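Local coordinates for protein enoyl-CoA hydratase (Mycobacterium avium, PDB 3OC7) that probably catalyses the hydration of enoyl-CoA thioesters in fatty acid metabolism, as a trimeric member of the crotonase family, at residues A86-R95 with E235-V246; I132-F141 with L188-A199. One frame throughout, in Å; residues are numbered along the deposited sequence.

Contact 1: A86-R95 with E235-V246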
loop_
_atom_site.group_PDB
_atom_site.type_symbol
_atom_site.label_atom_id
_atom_site.label_comp_id
_atom_site.label_asym_id
_atom_site.label_seq_id
_atom_site.Cartn_x
_atom_site.Cartn_y
_atom_site.Cartn_z
ATOM N N ALA A 86 36.578 0.353 13.128
ATOM C CA ALA A 86 35.549 1.149 12.467
ATOM C C ALA A 86 34.296 0.298 12.254
ATOM O O ALA A 86 33.182 0.805 12.368
ATOM C CB ALA A 86 36.061 1.711 11.137
ATOM N N TYR A 87 34.489 -0.993 11.972
ATOM C CA TYR A 87 33.372 -1.936 11.830
ATOM C C TYR A 87 32.553 -2.072 13.119
ATOM O O TYR A 87 31.319 -2.030 13.075
ATOM C CB TYR A 87 33.838 -3.321 11.335
ATOM C CG TYR A 87 32.691 -4.304 11.142
ATOM C CD1 TYR A 87 32.059 -4.443 9.904
ATOM C CD2 TYR A 87 32.216 -5.075 12.210
ATOM C CE1 TYR A 87 31.000 -5.334 9.732
ATOM C CE2 TYR A 87 31.154 -5.963 12.048
ATOM C CZ TYR A 87 30.548 -6.085 10.809
ATOM O OH TYR A 87 29.497 -6.959 10.641
ATOM N N ASP A 88 33.235 -2.226 14.253
ATOM C CA ASP A 88 32.559 -2.383 15.548
ATOM C C ASP A 88 31.721 -1.158 15.923
ATOM O O ASP A 88 30.584 -1.299 16.399
ATOM C CB ASP A 88 33.565 -2.707 16.666
ATOM C CG ASP A 88 34.179 -4.094 16.525
ATOM O OD1 ASP A 88 33.476 -5.046 16.117
ATOM O OD2 ASP A 88 35.382 -4.242 16.843
ATOM N N MET A 89 32.270 0.038 15.701
ATOM C CA MET A 89 31.552 1.290 15.977
ATOM C C MET A 89 30.334 1.473 15.054
ATOM O O MET A 89 29.268 1.909 15.506
ATOM C CB MET A 89 32.490 2.510 15.893
ATOM C CG MET A 89 33.378 2.732 17.131
ATOM S SD MET A 89 34.650 4.019 16.962
ATOM C CE MET A 89 33.687 5.524 17.060
ATOM N N ALA A 90 30.491 1.118 13.776
ATOM C CA ALA A 90 29.399 1.214 12.786
ATOM C C ALA A 90 28.233 0.241 13.047
ATOM O O ALA A 90 27.069 0.643 12.953
ATOM C CB ALA A 90 29.928 1.039 11.358
ATOM N N VAL A 91 28.535 -1.016 13.384
ATOM C CA VAL A 91 27.473 -2.000 13.691
ATOM C C VAL A 91 26.663 -1.612 14.948
ATOM O O VAL A 91 25.431 -1.769 14.979
ATOM C CB VAL A 91 28.000 -3.486 13.717
ATOM C CG1 VAL A 91 28.853 -3.775 14.971
ATOM C CG2 VAL A 91 26.841 -4.470 13.587
ATOM N N GLU A 92 27.338 -1.094 15.976
ATOM C CA GLU A 92 26.665 -0.620 17.192
ATOM C C GLU A 92 25.818 0.629 16.949
ATOM O O GLU A 92 24.735 0.778 17.517
ATOM C CB GLU A 92 27.671 -0.353 18.315
ATOM C CG GLU A 92 28.125 -1.595 19.069
ATOM C CD GLU A 92 26.992 -2.565 19.381
ATOM O OE1 GLU A 92 25.980 -2.171 20.012
ATOM O OE2 GLU A 92 27.125 -3.736 19.000
ATOM N N ARG A 93 26.309 1.546 16.106
ATOM C CA ARG A 93 25.521 2.738 15.724
ATOM C C ARG A 93 24.180 2.335 15.060
ATOM O O ARG A 93 23.111 2.930 15.338
ATOM C CB ARG A 93 26.307 3.687 14.791
ATOM C CG ARG A 93 27.391 4.554 15.450
ATOM C CD ARG A 93 27.757 5.746 14.544
ATOM N NE ARG A 93 28.263 5.353 13.222
ATOM C CZ ARG A 93 29.528 5.018 12.970
ATOM N NH1 ARG A 93 30.427 5.013 13.945
ATOM N NH2 ARG A 93 29.891 4.676 11.739
ATOM N N ALA A 94 24.242 1.343 14.170
ATOM C CA ALA A 94 23.038 0.826 13.500
ATOM C C ALA A 94 22.048 0.143 14.459
ATOM O O ALA A 94 20.835 0.444 14.404
ATOM C CB ALA A 94 23.415 -0.113 12.361
ATOM N N ARG A 95 22.560 -0.719 15.354
ATOM C CA ARG A 95 21.714 -1.357 16.392
ATOM C C ARG A 95 21.051 -0.315 17.324
ATOM O O ARG A 95 19.873 -0.456 17.687
ATOM C CB ARG A 95 22.495 -2.416 17.216
ATOM C CG ARG A 95 22.965 -3.656 16.437
ATOM C CD ARG A 95 23.535 -4.730 17.387
ATOM N NE ARG A 95 24.203 -5.827 16.677
ATOM C CZ ARG A 95 25.493 -6.152 16.804
ATOM N NH1 ARG A 95 26.287 -5.465 17.620
ATOM N NH2 ARG A 95 25.995 -7.174 16.109
ATOM N N GLU A 235 18.861 -7.306 12.782
ATOM C CA GLU A 235 20.268 -7.712 12.904
ATOM C C GLU A 235 20.984 -7.815 11.546
ATOM O O GLU A 235 22.097 -7.296 11.410
ATOM C CB GLU A 235 20.428 -8.985 13.750
ATOM C CG GLU A 235 21.889 -9.489 13.876
ATOM C CD GLU A 235 22.830 -8.532 14.618
ATOM O OE1 GLU A 235 22.364 -7.658 15.382
ATOM O OE2 GLU A 235 24.060 -8.676 14.437
ATOM N N ARG A 236 20.340 -8.459 10.565
ATOM C CA ARG A 236 20.873 -8.549 9.198
ATOM C C ARG A 236 21.135 -7.164 8.594
ATOM O O ARG A 236 22.190 -6.938 7.973
ATOM C CB ARG A 236 19.943 -9.380 8.294
ATOM C CG ARG A 236 20.496 -9.670 6.896
ATOM C CD ARG A 236 19.500 -10.440 6.045
ATOM N NE ARG A 236 18.177 -9.824 6.068
ATOM C CZ ARG A 236 17.793 -8.845 5.255
ATOM N NH1 ARG A 236 18.627 -8.364 4.343
ATOM N NH2 ARG A 236 16.569 -8.351 5.353
ATOM N N LEU A 237 20.193 -6.227 8.786
ATOM C CA LEU A 237 20.354 -4.851 8.286
ATOM C C LEU A 237 21.470 -4.054 8.983
ATOM O O LEU A 237 22.150 -3.254 8.332
ATOM C CB LEU A 237 19.018 -4.075 8.280
ATOM C CG LEU A 237 17.911 -4.575 7.326
ATOM C CD1 LEU A 237 16.569 -3.865 7.702
ATOM C CD2 LEU A 237 18.249 -4.379 5.837
ATOM N N ALA A 238 21.661 -4.279 10.292
ATOM C CA ALA A 238 22.779 -3.651 11.029
ATOM C C ALA A 238 24.156 -4.119 10.512
ATOM O O ALA A 238 25.064 -3.297 10.329
ATOM C CB ALA A 238 22.636 -3.885 12.579
ATOM N N GLU A 239 24.294 -5.420 10.247
ATOM C CA GLU A 239 25.538 -5.982 9.665
ATOM C C GLU A 239 25.816 -5.438 8.246
ATOM O O GLU A 239 26.959 -5.088 7.909
ATOM C CB GLU A 239 25.517 -7.524 9.711
ATOM C CG GLU A 239 25.524 -8.070 11.157
ATOM C CD GLU A 239 25.426 -9.588 11.274
ATOM O OE1 GLU A 239 25.699 -10.308 10.299
ATOM O OE2 GLU A 239 25.072 -10.062 12.379
ATOM N N GLU A 240 24.767 -5.336 7.420
ATOM C CA GLU A 240 24.893 -4.731 6.084
ATOM C C GLU A 240 25.371 -3.268 6.137
ATOM O O GLU A 240 26.269 -2.867 5.377
ATOM C CB GLU A 240 23.559 -4.841 5.313
ATOM C CG GLU A 240 23.582 -4.164 3.929
ATOM C CD GLU A 240 22.280 -4.302 3.135
ATOM O OE1 GLU A 240 21.335 -4.996 3.580
ATOM O OE2 GLU A 240 22.218 -3.712 2.029
ATOM N N SER A 241 24.766 -2.470 7.021
ATOM C CA SER A 241 25.130 -1.061 7.225
ATOM C C SER A 241 26.634 -0.909 7.506
ATOM O O SER A 241 27.318 -0.053 6.929
ATOM C CB SER A 241 24.300 -0.475 8.392
ATOM O OG SER A 241 24.570 0.907 8.638
ATOM N N ALA A 242 27.138 -1.743 8.417
ATOM C CA ALA A 242 28.553 -1.693 8.798
ATOM C C ALA A 242 29.528 -2.117 7.693
ATOM O O ALA A 242 30.583 -1.485 7.523
ATOM C CB ALA A 242 28.779 -2.515 10.073
ATOM N N ARG A 243 29.188 -3.181 6.957
ATOM C CA ARG A 243 29.974 -3.593 5.774
ATOM C C ARG A 243 30.074 -2.475 4.734
ATOM O O ARG A 243 31.148 -2.225 4.171
ATOM C CB ARG A 243 29.388 -4.851 5.116
ATOM C CG ARG A 243 29.582 -6.149 5.888
ATOM C CD ARG A 243 29.382 -7.385 4.993
ATOM N NE ARG A 243 28.059 -7.456 4.367
ATOM C CZ ARG A 243 26.955 -7.908 4.966
ATOM N NH1 ARG A 243 26.989 -8.327 6.228
ATOM N NH2 ARG A 243 25.805 -7.924 4.303
ATOM N N LEU A 244 28.959 -1.798 4.455
ATOM C CA LEU A 244 28.993 -0.706 3.488
ATOM C C LEU A 244 29.840 0.477 3.989
ATOM O O LEU A 244 30.617 1.056 3.223
ATOM C CB LEU A 244 27.577 -0.267 3.082
ATOM C CG LEU A 244 26.707 -1.280 2.312
ATOM C CD1 LEU A 244 25.219 -0.894 2.377
ATOM C CD2 LEU A 244 27.163 -1.444 0.844
ATOM N N PHE A 245 29.711 0.821 5.274
ATOM C CA PHE A 245 30.452 1.964 5.847
ATOM C C PHE A 245 31.991 1.878 5.671
ATOM O O PHE A 245 32.649 2.891 5.396
ATOM C CB PHE A 245 30.091 2.166 7.338
ATOM C CG PHE A 245 30.639 3.453 7.935
ATOM C CD1 PHE A 245 29.968 4.661 7.763
ATOM C CD2 PHE A 245 31.828 3.453 8.660
ATOM C CE1 PHE A 245 30.471 5.848 8.298
ATOM C CE2 PHE A 245 32.348 4.642 9.199
ATOM C CZ PHE A 245 31.658 5.840 9.017
ATOM N N VAL A 246 32.551 0.683 5.844
ATOM C CA VAL A 246 34.012 0.480 5.796
ATOM C C VAL A 246 34.558 0.099 4.400
ATOM O O VAL A 246 35.758 -0.158 4.243
ATOM C CB VAL A 246 34.497 -0.547 6.885
ATOM C CG1 VAL A 246 34.068 -0.108 8.283
ATOM C CG2 VAL A 246 34.009 -1.962 6.572
HETATM O O HOH W 1 29.042 -8.564 8.120
HETATM O O HOH W 2 26.495 1.946 10.460
#

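Contact 2: I132-F141 with L188-A199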
loop_
_atom_site.group_PDB
_atom_site.type_symbol
_atom_site.label_atom_id
_atom_site.label_comp_id
_atom_site.label_asym_id
_atom_site.label_seq_id
_atom_site.Cartn_x
_atom_site.Cartn_y
_atom_site.Cartn_z
ATOM N N ILE A 132 1.865 9.507 13.648
ATOM C CA ILE A 132 1.349 10.636 12.831
ATOM C C ILE A 132 2.517 11.616 12.615
ATOM O O ILE A 132 3.357 11.761 13.514
ATOM C CB ILE A 132 0.142 11.349 13.543
ATOM C CG1 ILE A 132 -1.010 10.354 13.802
ATOM C CG2 ILE A 132 -0.346 12.574 12.732
ATOM C CD1 ILE A 132 -2.163 10.879 14.722
ATOM N N ALA A 133 2.613 12.229 11.420
ATOM C CA ALA A 133 3.663 13.233 11.137
ATOM C C ALA A 133 3.105 14.404 10.300
ATOM O O ALA A 133 2.413 14.185 9.281
ATOM C CB ALA A 133 4.868 12.594 10.432
ATOM N N VAL A 134 3.405 15.631 10.738
ATOM C CA VAL A 134 2.988 16.882 10.053
ATOM C C VAL A 134 4.222 17.724 9.675
ATOM O O VAL A 134 5.129 17.878 10.503
ATOM C CB VAL A 134 2.004 17.732 10.957
ATOM C CG1 VAL A 134 1.361 18.920 10.198
ATOM C CG2 VAL A 134 0.928 16.830 11.577
ATOM N N ALA A 135 4.259 18.242 8.440
ATOM C CA ALA A 135 5.386 19.101 8.009
ATOM C C ALA A 135 4.969 20.445 7.393
ATOM O O ALA A 135 4.023 20.512 6.580
ATOM C CB ALA A 135 6.300 18.358 7.030
ATOM N N GLY A 136 5.696 21.499 7.779
ATOM C CA GLY A 136 5.427 22.878 7.329
ATOM C C GLY A 136 6.263 23.330 6.128
ATOM O O GLY A 136 7.044 22.527 5.569
ATOM N N PRO A 137 6.123 24.625 5.721
ATOM C CA PRO A 137 6.653 25.129 4.431
ATOM C C PRO A 137 8.185 25.267 4.287
ATOM O O PRO A 137 8.660 25.458 3.163
ATOM C CB PRO A 137 5.945 26.494 4.255
ATOM C CG PRO A 137 5.667 26.946 5.662
ATOM C CD PRO A 137 5.397 25.674 6.464
ATOM N N ARG A 138 8.943 25.171 5.380
ATOM C CA ARG A 138 10.412 25.157 5.305
ATOM C C ARG A 138 11.010 23.765 5.082
ATOM O O ARG A 138 12.231 23.637 4.919
ATOM C CB ARG A 138 11.032 25.743 6.580
ATOM C CG ARG A 138 10.569 27.148 6.946
ATOM C CD ARG A 138 11.462 27.763 8.003
ATOM N NE ARG A 138 11.694 26.874 9.137
ATOM C CZ ARG A 138 12.446 27.171 10.194
ATOM N NH1 ARG A 138 13.043 28.365 10.285
ATOM N NH2 ARG A 138 12.609 26.272 11.163
ATOM N N SER A 139 10.173 22.732 5.065
ATOM C CA SER A 139 10.656 21.340 5.079
ATOM C C SER A 139 11.266 20.885 3.739
ATOM O O SER A 139 10.805 21.294 2.662
ATOM C CB SER A 139 9.516 20.386 5.491
ATOM O OG SER A 139 8.938 20.754 6.745
ATOM N N SER A 140 12.302 20.042 3.805
ATOM C CA SER A 140 12.830 19.337 2.606
ATOM C C SER A 140 13.288 17.912 2.965
ATOM O O SER A 140 13.654 17.660 4.133
ATOM C CB SER A 140 13.979 20.112 1.914
ATOM O OG SER A 140 15.246 19.819 2.490
ATOM N N PHE A 141 13.295 17.004 1.964
ATOM C CA PHE A 141 13.618 15.577 2.133
ATOM C C PHE A 141 14.496 15.078 0.948
ATOM O O PHE A 141 14.186 15.385 -0.220
ATOM C CB PHE A 141 12.307 14.746 2.164
ATOM C CG PHE A 141 11.252 15.250 3.158
ATOM C CD1 PHE A 141 10.357 16.279 2.814
ATOM C CD2 PHE A 141 11.152 14.689 4.438
ATOM C CE1 PHE A 141 9.398 16.744 3.735
ATOM C CE2 PHE A 141 10.186 15.136 5.356
ATOM C CZ PHE A 141 9.325 16.160 5.021
ATOM N N LEU A 188 5.222 9.306 3.295
ATOM C CA LEU A 188 6.321 9.627 4.245
ATOM C C LEU A 188 5.811 10.427 5.466
ATOM O O LEU A 188 6.294 10.220 6.598
ATOM C CB LEU A 188 7.481 10.356 3.549
ATOM C CG LEU A 188 8.663 10.784 4.444
ATOM C CD1 LEU A 188 9.326 9.585 5.156
ATOM C CD2 LEU A 188 9.707 11.558 3.662
ATOM N N ILE A 189 4.854 11.335 5.232
ATOM C CA ILE A 189 4.145 12.062 6.323
ATOM C C ILE A 189 2.637 11.892 6.187
ATOM O O ILE A 189 2.149 11.434 5.133
ATOM C CB ILE A 189 4.538 13.599 6.395
ATOM C CG1 ILE A 189 4.034 14.346 5.145
ATOM C CG2 ILE A 189 6.061 13.771 6.604
ATOM C CD1 ILE A 189 4.304 15.860 5.130
ATOM N N THR A 190 1.905 12.255 7.242
ATOM C CA THR A 190 0.423 12.232 7.248
ATOM C C THR A 190 -0.198 13.430 6.510
ATOM O O THR A 190 -1.182 13.266 5.752
ATOM C CB THR A 190 -0.134 12.175 8.709
ATOM O OG1 THR A 190 0.606 11.206 9.483
ATOM C CG2 THR A 190 -1.633 11.838 8.734
ATOM N N MET A 191 0.342 14.625 6.760
ATOM C CA MET A 191 -0.184 15.853 6.143
ATOM C C MET A 191 0.821 16.994 6.061
ATOM O O MET A 191 1.630 17.204 6.977
ATOM C CB MET A 191 -1.448 16.330 6.858
ATOM C CG MET A 191 -1.387 16.352 8.361
ATOM S SD MET A 191 -2.924 16.906 9.168
ATOM C CE MET A 191 -2.821 18.637 8.831
ATOM N N ALA A 192 0.743 17.717 4.948
ATOM C CA ALA A 192 1.413 19.021 4.793
ATOM C C ALA A 192 0.527 20.156 5.342
ATOM O O ALA A 192 -0.686 20.172 5.101
ATOM C CB ALA A 192 1.735 19.269 3.312
ATOM N N ALA A 193 1.122 21.107 6.067
ATOM C CA ALA A 193 0.349 22.247 6.623
ATOM C C ALA A 193 1.120 23.561 6.510
ATOM O O ALA A 193 2.299 23.598 6.833
ATOM C CB ALA A 193 -0.025 21.973 8.093
ATOM N N GLU A 194 0.457 24.640 6.060
ATOM C CA GLU A 194 1.068 25.987 6.066
ATOM C C GLU A 194 1.272 26.543 7.490
ATOM O O GLU A 194 2.296 27.187 7.759
ATOM C CB GLU A 194 0.284 26.989 5.198
ATOM C CG GLU A 194 1.053 28.332 4.984
ATOM C CD GLU A 194 0.347 29.319 4.067
ATOM O OE1 GLU A 194 -0.828 29.661 4.324
ATOM O OE2 GLU A 194 0.982 29.796 3.102
ATOM N N ASP A 195 0.308 26.288 8.382
ATOM C CA ASP A 195 0.373 26.673 9.800
ATOM C C ASP A 195 0.569 25.392 10.636
ATOM O O ASP A 195 -0.410 24.733 11.032
ATOM C CB ASP A 195 -0.920 27.429 10.207
ATOM C CG ASP A 195 -0.866 28.045 11.628
ATOM O OD1 ASP A 195 -0.051 27.653 12.494
ATOM O OD2 ASP A 195 -1.698 28.951 11.888
ATOM N N LEU A 196 1.831 25.037 10.887
ATOM C CA LEU A 196 2.172 23.835 11.677
ATOM C C LEU A 196 1.567 23.806 13.091
ATOM O O LEU A 196 1.002 22.776 13.517
ATOM C CB LEU A 196 3.691 23.594 11.720
ATOM C CG LEU A 196 4.220 22.409 12.562
ATOM C CD1 LEU A 196 3.780 21.028 12.051
ATOM C CD2 LEU A 196 5.737 22.469 12.709
ATOM N N ASP A 197 1.679 24.923 13.816
ATOM C CA ASP A 197 1.176 24.999 15.207
ATOM C C ASP A 197 -0.344 24.757 15.318
ATOM O O ASP A 197 -0.814 24.022 16.215
ATOM C CB ASP A 197 1.548 26.347 15.847
ATOM C CG ASP A 197 3.049 26.487 16.116
ATOM O OD1 ASP A 197 3.787 25.476 16.057
ATOM O OD2 ASP A 197 3.494 27.618 16.402
ATOM N N ALA A 198 -1.111 25.356 14.406
ATOM C CA ALA A 198 -2.563 25.162 14.373
ATOM C C ALA A 198 -2.962 23.698 14.085
ATOM O O ALA A 198 -3.913 23.181 14.692
ATOM C CB ALA A 198 -3.208 26.110 13.351
ATOM N N ALA A 199 -2.241 23.041 13.170
ATOM C CA ALA A 199 -2.528 21.642 12.823
ATOM C C ALA A 199 -2.213 20.672 13.985
ATOM O O ALA A 199 -3.023 19.784 14.300
ATOM C CB ALA A 199 -1.782 21.247 11.528
#

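Contact 1: A86-R95 with E235-V246
Helices 86-95 and 235-245 pack through facing alanines, their axes 8.1 Å apart at closest approach and running in roughly opposite directions at 140°. This is a helix-helix contact of the crotonase fold. Ala-90 faces Ala-242, and Ala-94 faces Ala-238. In the first pair the CB of Ala-90 lies 3.9 Å from the CB of Ala-242, and small side chains of this kind let the backbones come close.

Tyr-87 reaches across because its CG stands anti to the backbone N (chi1 -178°). The CB of Ala-242 then sits over one face of the ring, a CH-pi contact with 4.0 Å from that CB to the centroid of the Tyr-87 ring. A water joins the OH of Tyr-87 to NH1 of Arg-243.

On the other flank Arg-93 bends at chi3 and puts NH2 over the centre of the Phe-245 ring, with 3.4 Å from NH2 to CZ of that ring. The guanidinium and ring planes are 64° apart, so this cation-pi contact is not a flat stack.

Arg-95 forms a side-on, two-nitrogen salt bridge with the Glu-235 carboxylate, the two planes nearly coplanar. NE of Arg-95 donates to OE1 of Glu-235 at 2.9 Å, and NH2 of Arg-95 donates to OE2 of Glu-235 at 3.0 Å, each on a syn lone pair.

Contact 2: I132-F141 with L188-A199
Thr-190 turns its OG1 beside its own backbone N (chi1 -45°), where it accepts from Ala-133 N at 3.0 Å in a nearly straight hydrogen bond (N-H...O 168°). Val-134 holds CG1 opposite its backbone N (chi1 -170°) and sends that methyl to Leu-196 CD1, 3.7 Å away. Ala-193 CB and Ala-199 CB also touch this methyl. Met-191 lies alongside Val-134 and points the same way, its CG against CG2 of the valine.

The backbones pair in parallel. Ala-133 O takes two N-H groups, from Thr-190 at 2.9 Å and from Met-191 at 3.3 Å. Ala-135 N then gives to Met-191 O, and Ala-193 N returns a bond of 3.0 Å to Ala-135 O.

On the opposite face of the sheet from Val-134, the CB of Ala-135 meets CD1 of Ile-189 at 3.7 Å. Further on, Leu-188 CD2 crosses to Phe-141 CD2 at 3.5 Å. Arg-166 of a neighbouring subunit bonds Leu-188 O, so the contact borders a subunit interface. Strand 191-192 pairs in parallel with strand 132-135 at the sheet edge within this chain, and helix 196-208 packs on the Val-134 face, as part of the crotonase fold.

Contact 1 and contact 2 lie on opposite sides of the chain's centre. Their own centres are 32 Å apart, and their nearest atoms are about 15 Å apart, so they do not touch. Contact 2 is nested inside the long loop that contact 1 closes. The chain connects them directly: helix 196-208, which starts in contact 2, is followed by helix 212-245, which ends in contact 1. Contact 1 joins two helices, whereas contact 2 joins strands and the start of a helix. Both border other subunits. Leu-237 and Leu-244, in segment 235-246 but not touching segment 86-95, pack on a second subunit, and Thr-190 and Met-191 of contact 2 pack on Arg-170 of a third.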